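Local structure of chlamydomonas reinhardtii THB1 (Chlamydomonas reinhardtii, 4XDI) at residues E29-D34 / D91-H96; T58-G63 / A112-I117; M85-F90 / L124-G129. The protein binds one heme per subunit as a group I truncated hemoglobin and probably also binds oxygen. One frame throughout, in Å; residues are numbered along the deposited sequence.

Contact 1: residues E29-D34 / D91-H96; sequences ERIVAD and DLVAAH. With HEM (protoporphyrin IX containing Fe), chain C.
The imidazole of H96 is held between R30 and D34, one on each of its nitrogens. NE2 donates to D34 OD2 over 2.7 Å in a nearly straight bond (165°) that lies in the ring plane and uses the anti lone pair of the oxygen, while the carboxylate stands almost perpendicular to the ring. With its proton on NE2, H96 uses ND1 as an acceptor, and R30 NE donates to it at 3.3 Å, tilted somewhat from the ring plane. Two bonds therefore fix the rotation of the imidazole, and the backbone O of R30 lies over one face, toward the rim. D34 is itself steadied by its other oxygen, which accepts from the N of Q36. Next to this polar clamp, on the heme side, the packing is close and apolar: I31 CD1 meets V93 CG1 at 3.8 Å, and V93 CG2 rests on heme methyl CMC at 3.5 Å. The other side is looser and wet, where a water accepts from R30 NH2 at 3.3 Å and gives only a weak bond to A95 O. The short axes of 29-33, on helix 17-33, and 91-96, on helix 87-104, run roughly antiparallel at 143° and approach to 9.6 Å, while L37 and, from helix 38-41, F41 flank the apolar side.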
loop_
_atom_site.group_PDB
_atom_site.type_symbol
_atom_site.label_atom_id
_atom_site.label_comp_id
_atom_site.label_asym_id
_atom_site.label_seq_id
_atom_site.Cartn_x
_atom_site.Cartn_y
_atom_site.Cartn_z
ATOM N N GLU A 29 1.678 -9.873 -3.038
ATOM C CA GLU A 29 1.563 -11.320 -3.003
ATOM C C GLU A 29 1.272 -11.768 -1.580
ATOM O O GLU A 29 0.462 -12.664 -1.363
ATOM C CB GLU A 29 2.839 -11.979 -3.555
ATOM C CG GLU A 29 2.955 -11.850 -5.066
ATOM C CD GLU A 29 4.378 -12.051 -5.590
ATOM O OE1 GLU A 29 5.253 -12.498 -4.814
ATOM O OE2 GLU A 29 4.621 -11.747 -6.783
ATOM N N ARG A 30 1.907 -11.117 -0.610
ATOM C CA ARG A 30 1.647 -11.409 0.801
ATOM C C ARG A 30 0.202 -11.112 1.211
ATOM O O ARG A 30 -0.430 -11.865 1.974
ATOM C CB ARG A 30 2.571 -10.584 1.688
ATOM C CG ARG A 30 4.028 -11.055 1.629
ATOM C CD ARG A 30 4.850 -10.247 2.597
ATOM N NE ARG A 30 4.415 -10.538 3.951
ATOM C CZ ARG A 30 5.051 -11.376 4.753
ATOM N NH1 ARG A 30 6.168 -11.954 4.328
ATOM N NH2 ARG A 30 4.583 -11.612 5.974
ATOM N N ILE A 31 -0.280 -9.968 0.751
ATOM C CA ILE A 31 -1.656 -9.564 1.061
ATOM C C ILE A 31 -2.654 -10.603 0.601
ATOM O O ILE A 31 -3.459 -11.097 1.391
ATOM C CB ILE A 31 -1.996 -8.225 0.398
ATOM C CG1 ILE A 31 -1.144 -7.089 0.974
ATOM C CG2 ILE A 31 -3.479 -7.938 0.525
ATOM C CD1 ILE A 31 -1.585 -5.733 0.389
ATOM N N VAL A 32 -2.583 -10.976 -0.672
ATOM C CA VAL A 32 -3.597 -11.881 -1.230
ATOM C C VAL A 32 -3.404 -13.354 -0.769
ATOM O O VAL A 32 -4.345 -14.165 -0.814
ATOM C CB VAL A 32 -3.605 -11.797 -2.774
ATOM C CG1 VAL A 32 -4.739 -12.556 -3.306
ATOM C CG2 VAL A 32 -3.817 -10.373 -3.220
ATOM N N ALA A 33 -2.204 -13.699 -0.303
ATOM C CA ALA A 33 -1.981 -15.044 0.254
ATOM C C ALA A 33 -2.442 -15.121 1.713
ATOM O O ALA A 33 -2.551 -16.191 2.271
ATOM C CB ALA A 33 -0.505 -15.444 0.139
ATOM N N ASP A 34 -2.743 -13.983 2.324
ATOM C CA ASP A 34 -3.280 -13.945 3.694
ATOM C C ASP A 34 -4.726 -14.428 3.748
ATOM O O ASP A 34 -5.596 -13.764 3.197
ATOM C CB ASP A 34 -3.215 -12.495 4.222
ATOM C CG ASP A 34 -3.486 -12.382 5.716
ATOM O OD1 ASP A 34 -4.275 -13.174 6.260
ATOM O OD2 ASP A 34 -2.881 -11.484 6.356
ATOM N N ASP A 91 -4.448 -3.146 9.637
ATOM C CA ASP A 91 -3.284 -3.561 10.439
ATOM C C ASP A 91 -2.522 -4.698 9.771
ATOM O O ASP A 91 -1.294 -4.729 9.794
ATOM C CB ASP A 91 -3.713 -3.988 11.847
ATOM C CG ASP A 91 -4.205 -2.816 12.688
ATOM O OD1 ASP A 91 -4.160 -1.673 12.187
ATOM O OD2 ASP A 91 -4.635 -3.043 13.840
ATOM N N LEU A 92 -3.264 -5.644 9.186
ATOM C CA LEU A 92 -2.650 -6.786 8.521
ATOM C C LEU A 92 -1.862 -6.320 7.297
ATOM O O LEU A 92 -0.759 -6.795 7.031
ATOM C CB LEU A 92 -3.727 -7.807 8.098
ATOM C CG LEU A 92 -4.450 -8.545 9.232
ATOM C CD1 LEU A 92 -5.521 -9.485 8.633
ATOM C CD2 LEU A 92 -3.426 -9.379 10.087
ATOM N N VAL A 93 -2.454 -5.404 6.536
ATOM C CA VAL A 93 -1.821 -4.927 5.310
ATOM C C VAL A 93 -0.573 -4.103 5.654
ATOM O O VAL A 93 0.495 -4.292 5.058
ATOM C CB VAL A 93 -2.803 -4.094 4.457
ATOM C CG1 VAL A 93 -2.069 -3.379 3.335
ATOM C CG2 VAL A 93 -3.887 -5.032 3.862
ATOM N N ALA A 94 -0.694 -3.231 6.645
ATOM C CA ALA A 94 0.487 -2.461 7.079
ATOM C C ALA A 94 1.606 -3.430 7.498
ATOM O O ALA A 94 2.768 -3.255 7.124
ATOM C CB ALA A 94 0.142 -1.520 8.217
ATOM N N ALA A 95 1.247 -4.463 8.258
ATOM C CA ALA A 95 2.256 -5.405 8.745
ATOM C C ALA A 95 2.880 -6.203 7.608
ATOM O O ALA A 95 4.055 -6.595 7.698
ATOM C CB ALA A 95 1.674 -6.330 9.780
ATOM N N HIS A 96 2.121 -6.455 6.537
ATOM C CA HIS A 96 2.715 -7.148 5.385
ATOM C C HIS A 96 3.762 -6.274 4.675
ATOM O O HIS A 96 4.726 -6.790 4.121
ATOM C CB HIS A 96 1.660 -7.587 4.379
ATOM C CG HIS A 96 0.861 -8.762 4.828
ATOM N ND1 HIS A 96 1.435 -9.979 5.154
ATOM C CD2 HIS A 96 -0.481 -8.921 4.989
ATOM C CE1 HIS A 96 0.484 -10.832 5.493
ATOM N NE2 HIS A 96 -0.686 -10.209 5.415
HETATM C CHA HEM C . -8.903 -1.051 -4.156
HETATM C CHB HEM C . -5.186 1.749 -2.764
HETATM C CHC HEM C . -5.368 -0.283 1.604
HETATM C CHD HEM C . -8.107 -3.805 -0.213
HETATM C C1A HEM C . -7.958 -0.054 -4.106
HETATM C C2A HEM C . -7.811 1.026 -5.063
HETATM C C3A HEM C . -6.785 1.778 -4.680
HETATM C C4A HEM C . -6.257 1.233 -3.452
HETATM C CMA HEM C . -6.283 3.052 -5.408
HETATM C CAA HEM C . -8.678 1.252 -6.327
HETATM C CBA HEM C . -8.053 0.498 -7.501
HETATM C CGA HEM C . -8.729 0.829 -8.821
HETATM O O1A HEM C . -8.211 1.712 -9.547
HETATM O O2A HEM C . -9.767 0.196 -9.165
HETATM C C1B HEM C . -4.877 1.444 -1.464
HETATM C C2B HEM C . -3.823 2.022 -0.664
HETATM C C3B HEM C . -3.887 1.439 0.557
HETATM C C4B HEM C . -4.968 0.472 0.538
HETATM C CMB HEM C . -2.820 3.105 -1.188
HETATM C CAB HEM C . -3.019 1.646 1.819
HETATM C CBB HEM C . -1.943 2.447 1.853
HETATM C C1C HEM C . -6.146 -1.413 1.499
HETATM C C2C HEM C . -6.412 -2.357 2.556
HETATM C C3C HEM C . -7.195 -3.339 2.068
HETATM C C4C HEM C . -7.407 -3.041 0.668
HETATM C CMC HEM C . -5.945 -2.208 4.014
HETATM C CAC HEM C . -7.706 -4.556 2.866
HETATM C CBC HEM C . -8.844 -5.208 2.548
HETATM C C1D HEM C . -8.565 -3.398 -1.428
HETATM C C2D HEM C . -9.431 -4.211 -2.263
HETATM C C3D HEM C . -9.676 -3.349 -3.496
HETATM C C4D HEM C . -8.942 -2.121 -3.285
HETATM C CMD HEM C . -9.981 -5.619 -1.961
HETATM C CAD HEM C . -10.540 -3.682 -4.719
HETATM C CBD HEM C . -11.930 -3.167 -4.413
HETATM C CGD HEM C . -12.776 -3.380 -5.644
HETATM O O1D HEM C . -13.046 -4.554 -5.998
HETATM O O2D HEM C . -13.147 -2.383 -6.274
HETATM N NA HEM C . -7.001 0.092 -3.124
HETATM N NB HEM C . -5.559 0.521 -0.700
HETATM N NC HEM C . -6.776 -1.849 0.348
HETATM N ND HEM C . -8.303 -2.208 -2.067
HETATM FE FE HEM C . -6.917 -0.868 -1.357
HETATM O O HOH W 1 3.038 -9.854 8.273
#

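Contact 2: residues T58-G63 / A112-I117; sequences TYVFGG and AEAMAI
I117 lays both of its branches against the backbone of Y59 and V60 where helices 46-61 and 108-120 meet, setting methyl groups against backbone carbonyl oxygens. Methyl CG2 reaches Y59 O at 3.3 Å, and CD1, at the end of the longer branch, touches V60 O at 3.2 Å. Contacts between hydrocarbon groups lie on the A114 side. V60 CG1 lies 4.2 Å from A114 CB and also sits over one face of the F61 ring, so that this methyl is shared between the facing helix and its own neighbour. F61 CE1 approaches the same A114 CB obliquely at 4.1 Å.

The aromatic contribution comes from Y59. With CG anti to the backbone N (chi1 -173°), the ring runs alongside I117 in the opposite sense, and its CE1 meets I117 CG2 at 3.8 Å. I117 O lies at the ring edge, near its plane.

The polar end of Y59 is met outside the two segments: its OH bonds to S120 OG, which also bonds to I117 O. Replacing Y59 with a phenylalanine would probably leave the S120 hydroxyl without one of its mates and the ring more free to shift against I117.

No hydrogen bond joins the two segments directly, which implies that shape and apolar burial hold them together, with S120 supplying the polar link beside a tyrosine that also touches the heme.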
loop_
_atom_site.group_PDB
_atom_site.type_symbol
_atom_site.label_atom_id
_atom_site.label_comp_id
_atom_site.label_asym_id
_atom_site.label_seq_id
_atom_site.Cartn_x
_atom_site.Cartn_y
_atom_site.Cartn_z
ATOM N N THR A 58 3.058 4.390 -5.868
ATOM C CA THR A 58 3.145 5.856 -5.924
ATOM C C THR A 58 2.725 6.508 -4.611
ATOM O O THR A 58 3.326 7.514 -4.185
ATOM C CB THR A 58 2.301 6.420 -7.089
ATOM O OG1 THR A 58 0.927 6.053 -6.942
ATOM C CG2 THR A 58 2.847 5.900 -8.419
ATOM N N TYR A 59 1.705 5.954 -3.962
ATOM C CA TYR A 59 1.291 6.482 -2.663
ATOM C C TYR A 59 2.377 6.303 -1.614
ATOM O O TYR A 59 2.712 7.230 -0.879
ATOM C CB TYR A 59 0.016 5.799 -2.148
ATOM C CG TYR A 59 -0.501 6.476 -0.899
ATOM C CD1 TYR A 59 -0.034 6.115 0.363
ATOM C CD2 TYR A 59 -1.426 7.505 -0.985
ATOM C CE1 TYR A 59 -0.488 6.736 1.498
ATOM C CE2 TYR A 59 -1.891 8.146 0.152
ATOM C CZ TYR A 59 -1.422 7.753 1.390
ATOM O OH TYR A 59 -1.887 8.391 2.512
ATOM N N VAL A 60 2.918 5.091 -1.520
ATOM C CA VAL A 60 3.865 4.806 -0.448
ATOM C C VAL A 60 5.261 5.338 -0.765
ATOM O O VAL A 60 5.910 5.921 0.108
ATOM C CB VAL A 60 3.939 3.267 -0.133
ATOM C CG1 VAL A 60 5.034 3.002 0.890
ATOM C CG2 VAL A 60 2.616 2.797 0.403
ATOM N N PHE A 61 5.732 5.166 -1.998
ATOM C CA PHE A 61 7.133 5.538 -2.302
ATOM C C PHE A 61 7.334 6.759 -3.209
ATOM O O PHE A 61 8.471 7.217 -3.384
ATOM C CB PHE A 61 7.845 4.339 -2.928
ATOM C CG PHE A 61 7.798 3.100 -2.068
ATOM C CD1 PHE A 61 8.752 2.892 -1.086
ATOM C CD2 PHE A 61 6.781 2.163 -2.230
ATOM C CE1 PHE A 61 8.700 1.752 -0.280
ATOM C CE2 PHE A 61 6.722 1.032 -1.434
ATOM C CZ PHE A 61 7.696 0.821 -0.463
ATOM N N GLY A 62 6.257 7.287 -3.789
ATOM C CA GLY A 62 6.392 8.299 -4.835
ATOM C C GLY A 62 6.689 9.732 -4.402
ATOM O O GLY A 62 7.219 10.541 -5.191
ATOM N N GLY A 63 6.377 10.047 -3.152
ATOM C CA GLY A 63 6.598 11.388 -2.638
ATOM C C GLY A 63 5.497 12.385 -2.984
ATOM O O GLY A 63 4.467 12.033 -3.569
ATOM N N ALA A 112 11.222 3.091 8.049
ATOM C CA ALA A 112 10.356 3.858 8.938
ATOM C C ALA A 112 9.588 4.958 8.207
ATOM O O ALA A 112 8.429 5.218 8.533
ATOM C CB ALA A 112 11.159 4.463 10.063
ATOM N N GLU A 113 10.243 5.622 7.256
ATOM C CA GLU A 113 9.570 6.622 6.424
ATOM C C GLU A 113 8.441 5.966 5.607
ATOM O O GLU A 113 7.344 6.505 5.517
ATOM C CB GLU A 113 10.584 7.312 5.512
ATOM C CG GLU A 113 11.503 8.275 6.259
ATOM C CD GLU A 113 12.556 8.874 5.359
ATOM O OE1 GLU A 113 12.237 9.157 4.188
ATOM O OE2 GLU A 113 13.712 9.044 5.808
ATOM N N ALA A 114 8.700 4.791 5.033
ATOM C CA ALA A 114 7.656 4.082 4.283
ATOM C C ALA A 114 6.480 3.687 5.169
ATOM O O ALA A 114 5.330 3.822 4.777
ATOM C CB ALA A 114 8.219 2.850 3.604
ATOM N N MET A 115 6.766 3.189 6.361
ATOM C CA MET A 115 5.703 2.731 7.257
ATOM C C MET A 115 4.884 3.919 7.767
ATOM O O MET A 115 3.682 3.797 7.992
ATOM C CB MET A 115 6.293 1.931 8.430
ATOM C CG MET A 115 6.903 0.546 8.023
ATOM S SD MET A 115 5.860 -0.414 6.895
ATOM C CE MET A 115 4.369 -0.540 7.882
ATOM N N ALA A 116 5.533 5.067 7.966
ATOM C CA ALA A 116 4.786 6.291 8.333
ATOM C C ALA A 116 3.835 6.699 7.213
ATOM O O ALA A 116 2.694 7.075 7.468
ATOM C CB ALA A 116 5.735 7.439 8.665
ATOM N N ILE A 117 4.292 6.603 5.971
ATOM C CA ILE A 117 3.432 6.942 4.851
ATOM C C ILE A 117 2.238 5.979 4.771
ATOM O O ILE A 117 1.090 6.430 4.653
ATOM C CB ILE A 117 4.212 6.953 3.533
ATOM C CG1 ILE A 117 5.201 8.146 3.547
ATOM C CG2 ILE A 117 3.244 7.101 2.367
ATOM C CD1 ILE A 117 6.301 8.057 2.504
#

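Contact 3: residues M85-F90 / L124-G129; sequences MNHHHF and LIFGTG. With HEM (protoporphyrin IX containing Fe), chain C.
The proximal wall of the heme pocket is built here by M85, F90 and I125, with F126 closing it from behind. M85 is fully extended, its first torsion trans (176°), and this carries its CE methyl onto the porphyrin, 3.4 Å from heme C3C. I125 lies beside it, its CD1 3.6 Å from heme CHC, and its other branch meets the methionine, CG2 to M85 CE at 3.9 Å. Both residues also touch H76, the axial ligand of the heme iron. F90 presents the edge of its ring to I125, with CE2 3.9 Å from I125 CD1.

F126 is packed on both faces. I125 CG2 covers one of them; on the opposite face lies the H87 imidazole, stacked face to face with centroids 4.2 Å apart and the planes inclined by 29°. The far rim of the phenyl ring is wedged in as well, CE2 lying 3.8 Å from F90 CB and CZ against the backbone O of N86. H87 is fixed in turn by its nitrogens: ND1 bonds to R122, and NE2 pairs at 3.0 Å with a water that donates to F126 O.

At the start of helix 87-104, N86 as N-cap and H89 form a capping box. N86 N donates to H89 ND1 at 2.9 Å, in the imidazole plane, and N86 OD1 accepts weakly from the N atoms of H88 and H89. The start of helix 87-104, closed by this capping box, and the short helix 122-126 together bring M85, F90 and I125 to the proximal side of the heme, as expected of a truncated-globin pocket.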
loop_
_atom_site.group_PDB
_atom_site.type_symbol
_atom_site.label_atom_id
_atom_site.label_comp_id
_atom_site.label_asym_id
_atom_site.label_seq_id
_atom_site.Cartn_x
_atom_site.Cartn_y
_atom_site.Cartn_z
ATOM N N MET A 85 -14.890 -4.706 5.598
ATOM C CA MET A 85 -13.493 -4.254 5.720
ATOM C C MET A 85 -13.352 -3.383 6.972
ATOM O O MET A 85 -14.192 -2.511 7.200
ATOM C CB MET A 85 -13.068 -3.474 4.474
ATOM C CG MET A 85 -11.642 -2.894 4.576
ATOM S SD MET A 85 -11.146 -2.036 3.064
ATOM C CE MET A 85 -9.530 -1.352 3.589
ATOM N N ASN A 86 -12.319 -3.616 7.793
ATOM C CA ASN A 86 -12.191 -2.892 9.059
ATOM C C ASN A 86 -10.717 -2.573 9.425
ATOM O O ASN A 86 -9.786 -2.912 8.672
ATOM C CB ASN A 86 -12.880 -3.680 10.193
ATOM C CG ASN A 86 -12.345 -5.109 10.334
ATOM O OD1 ASN A 86 -11.169 -5.299 10.619
ATOM N ND2 ASN A 86 -13.207 -6.122 10.120
ATOM N N HIS A 87 -10.509 -1.928 10.571
ATOM C CA HIS A 87 -9.153 -1.527 10.968
ATOM C C HIS A 87 -8.211 -2.734 11.103
ATOM O O HIS A 87 -6.999 -2.605 10.922
ATOM C CB HIS A 87 -9.184 -0.727 12.267
ATOM C CG HIS A 87 -9.670 0.677 12.074
ATOM N ND1 HIS A 87 -8.871 1.671 11.547
ATOM C CD2 HIS A 87 -10.880 1.245 12.301
ATOM C CE1 HIS A 87 -9.566 2.795 11.472
ATOM N NE2 HIS A 87 -10.790 2.559 11.915
ATOM N N HIS A 88 -8.762 -3.909 11.403
ATOM C CA HIS A 88 -7.897 -5.081 11.511
ATOM C C HIS A 88 -7.264 -5.402 10.159
ATOM O O HIS A 88 -6.089 -5.692 10.087
ATOM C CB HIS A 88 -8.660 -6.298 12.032
ATOM C CG HIS A 88 -7.813 -7.525 12.142
ATOM N ND1 HIS A 88 -6.647 -7.556 12.878
ATOM C CD2 HIS A 88 -7.944 -8.750 11.586
ATOM C CE1 HIS A 88 -6.106 -8.759 12.785
ATOM N NE2 HIS A 88 -6.874 -9.501 12.007
ATOM N N HIS A 89 -8.045 -5.354 9.082
ATOM C CA HIS A 89 -7.489 -5.604 7.761
ATOM C C HIS A 89 -6.394 -4.597 7.427
ATOM O O HIS A 89 -5.415 -4.933 6.765
ATOM C CB HIS A 89 -8.556 -5.542 6.703
ATOM C CG HIS A 89 -9.661 -6.534 6.917
ATOM N ND1 HIS A 89 -10.957 -6.152 7.182
ATOM C CD2 HIS A 89 -9.650 -7.887 6.956
ATOM C CE1 HIS A 89 -11.713 -7.229 7.333
ATOM N NE2 HIS A 89 -10.944 -8.300 7.197
ATOM N N PHE A 90 -6.589 -3.350 7.846
ATOM C CA PHE A 90 -5.543 -2.343 7.624
ATOM C C PHE A 90 -4.287 -2.734 8.380
ATOM O O PHE A 90 -3.173 -2.653 7.839
ATOM C CB PHE A 90 -6.026 -0.934 8.051
ATOM C CG PHE A 90 -5.072 0.159 7.638
ATOM C CD1 PHE A 90 -3.984 0.469 8.427
ATOM C CD2 PHE A 90 -5.238 0.826 6.438
ATOM C CE1 PHE A 90 -3.056 1.454 8.046
ATOM C CE2 PHE A 90 -4.329 1.817 6.052
ATOM C CZ PHE A 90 -3.238 2.117 6.861
ATOM N N LEU A 124 -7.614 8.219 5.583
ATOM C CA LEU A 124 -8.142 8.490 4.257
ATOM C C LEU A 124 -9.158 7.405 3.885
ATOM O O LEU A 124 -10.095 7.645 3.135
ATOM C CB LEU A 124 -7.029 8.564 3.219
ATOM C CG LEU A 124 -6.065 9.759 3.375
ATOM C CD1 LEU A 124 -5.046 9.769 2.236
ATOM C CD2 LEU A 124 -6.804 11.080 3.443
ATOM N N ILE A 125 -8.947 6.210 4.428
ATOM C CA ILE A 125 -9.812 5.081 4.127
ATOM C C ILE A 125 -10.979 5.022 5.102
ATOM O O ILE A 125 -12.130 4.824 4.707
ATOM C CB ILE A 125 -9.010 3.764 4.170
ATOM C CG1 ILE A 125 -7.924 3.768 3.080
ATOM C CG2 ILE A 125 -9.966 2.529 4.035
ATOM C CD1 ILE A 125 -6.890 2.589 3.154
ATOM N N PHE A 126 -10.687 5.181 6.389
ATOM C CA PHE A 126 -11.706 4.954 7.414
ATOM C C PHE A 126 -12.283 6.238 7.979
ATOM O O PHE A 126 -13.132 6.205 8.879
ATOM C CB PHE A 126 -11.132 4.124 8.549
ATOM C CG PHE A 126 -10.763 2.752 8.133
ATOM C CD1 PHE A 126 -11.735 1.750 8.060
ATOM C CD2 PHE A 126 -9.454 2.462 7.785
ATOM C CE1 PHE A 126 -11.387 0.450 7.665
ATOM C CE2 PHE A 126 -9.108 1.172 7.385
ATOM C CZ PHE A 126 -10.063 0.179 7.329
ATOM N N GLY A 127 -11.847 7.363 7.435
ATOM C CA GLY A 127 -12.332 8.647 7.914
ATOM C C GLY A 127 -11.535 9.029 9.146
ATOM O O GLY A 127 -10.712 8.254 9.626
ATOM N N THR A 128 -11.781 10.212 9.678
ATOM C CA THR A 128 -10.911 10.716 10.729
ATOM C C THR A 128 -11.408 10.399 12.149
ATOM O O THR A 128 -10.663 10.570 13.114
ATOM C CB THR A 128 -10.702 12.244 10.562
ATOM O OG1 THR A 128 -11.967 12.890 10.371
ATOM C CG2 THR A 128 -9.802 12.525 9.348
ATOM N N GLY A 129 -12.645 9.914 12.273
ATOM C CA GLY A 129 -13.250 9.668 13.578
ATOM C C GLY A 129 -14.556 10.392 13.798
ATOM O O GLY A 129 -14.735 11.524 13.355
HETATM C CHA HEM C . -8.903 -1.051 -4.156
HETATM C CHB HEM C . -5.186 1.749 -2.764
HETATM C CHC HEM C . -5.368 -0.283 1.604
HETATM C CHD HEM C . -8.107 -3.805 -0.213
HETATM C C1A HEM C . -7.958 -0.054 -4.106
HETATM C C2A HEM C . -7.811 1.026 -5.063
HETATM C C3A HEM C . -6.785 1.778 -4.680
HETATM C C4A HEM C . -6.257 1.233 -3.452
HETATM C CMA HEM C . -6.283 3.052 -5.408
HETATM C CAA HEM C . -8.678 1.252 -6.327
HETATM C CBA HEM C . -8.053 0.498 -7.501
HETATM C CGA HEM C . -8.729 0.829 -8.821
HETATM O O1A HEM C . -8.211 1.712 -9.547
HETATM O O2A HEM C . -9.767 0.196 -9.165
HETATM C C1B HEM C . -4.877 1.444 -1.464
HETATM C C2B HEM C . -3.823 2.022 -0.664
HETATM C C3B HEM C . -3.887 1.439 0.557
HETATM C C4B HEM C . -4.968 0.472 0.538
HETATM C CMB HEM C . -2.820 3.105 -1.188
HETATM C CAB HEM C . -3.019 1.646 1.819
HETATM C CBB HEM C . -1.943 2.447 1.853
HETATM C C1C HEM C . -6.146 -1.413 1.499
HETATM C C2C HEM C . -6.412 -2.357 2.556
HETATM C C3C HEM C . -7.195 -3.339 2.068
HETATM C C4C HEM C . -7.407 -3.041 0.668
HETATM C CMC HEM C . -5.945 -2.208 4.014
HETATM C CAC HEM C . -7.706 -4.556 2.866
HETATM C CBC HEM C . -8.844 -5.208 2.548
HETATM C C1D HEM C . -8.565 -3.398 -1.428
HETATM C C2D HEM C . -9.431 -4.211 -2.263
HETATM C C3D HEM C . -9.676 -3.349 -3.496
HETATM C C4D HEM C . -8.942 -2.121 -3.285
HETATM C CMD HEM C . -9.981 -5.619 -1.961
HETATM C CAD HEM C . -10.540 -3.682 -4.719
HETATM C CBD HEM C . -11.930 -3.167 -4.413
HETATM C CGD HEM C . -12.776 -3.380 -5.644
HETATM O O1D HEM C . -13.046 -4.554 -5.998
HETATM O O2D HEM C . -13.147 -2.383 -6.274
HETATM N NA HEM C . -7.001 0.092 -3.124
HETATM N NB HEM C . -5.559 0.521 -0.700
HETATM N NC HEM C . -6.776 -1.849 0.348
HETATM N ND HEM C . -8.303 -2.208 -2.067
HETATM FE FE HEM C . -6.917 -0.868 -1.357
HETATM O O HOH W 2 -12.489 5.000 11.739
#

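In the fold
The six segments come in the order 29-34, 58-63, 85-90, 91-96, 112-117 and 124-129, so each contact's segments alternate with those of the others, and the contacts interlock along the chain within a single globin fold. The centres of the contacts lie about 15 to 18 Å apart. Contacts 1 and 3 share helix 87-104, on adjoining segments, and both reach the heme. Contact 2 lies across the chain's centre from contact 1, yet the two meet where M115 CE packs on A94 O at 3.2 Å. Contacts 2 and 3 touch through Y59 OH and L124 CD1, at 3.5 Å. Helix 87-104 thereby links the packing around the cofactor to both later helices.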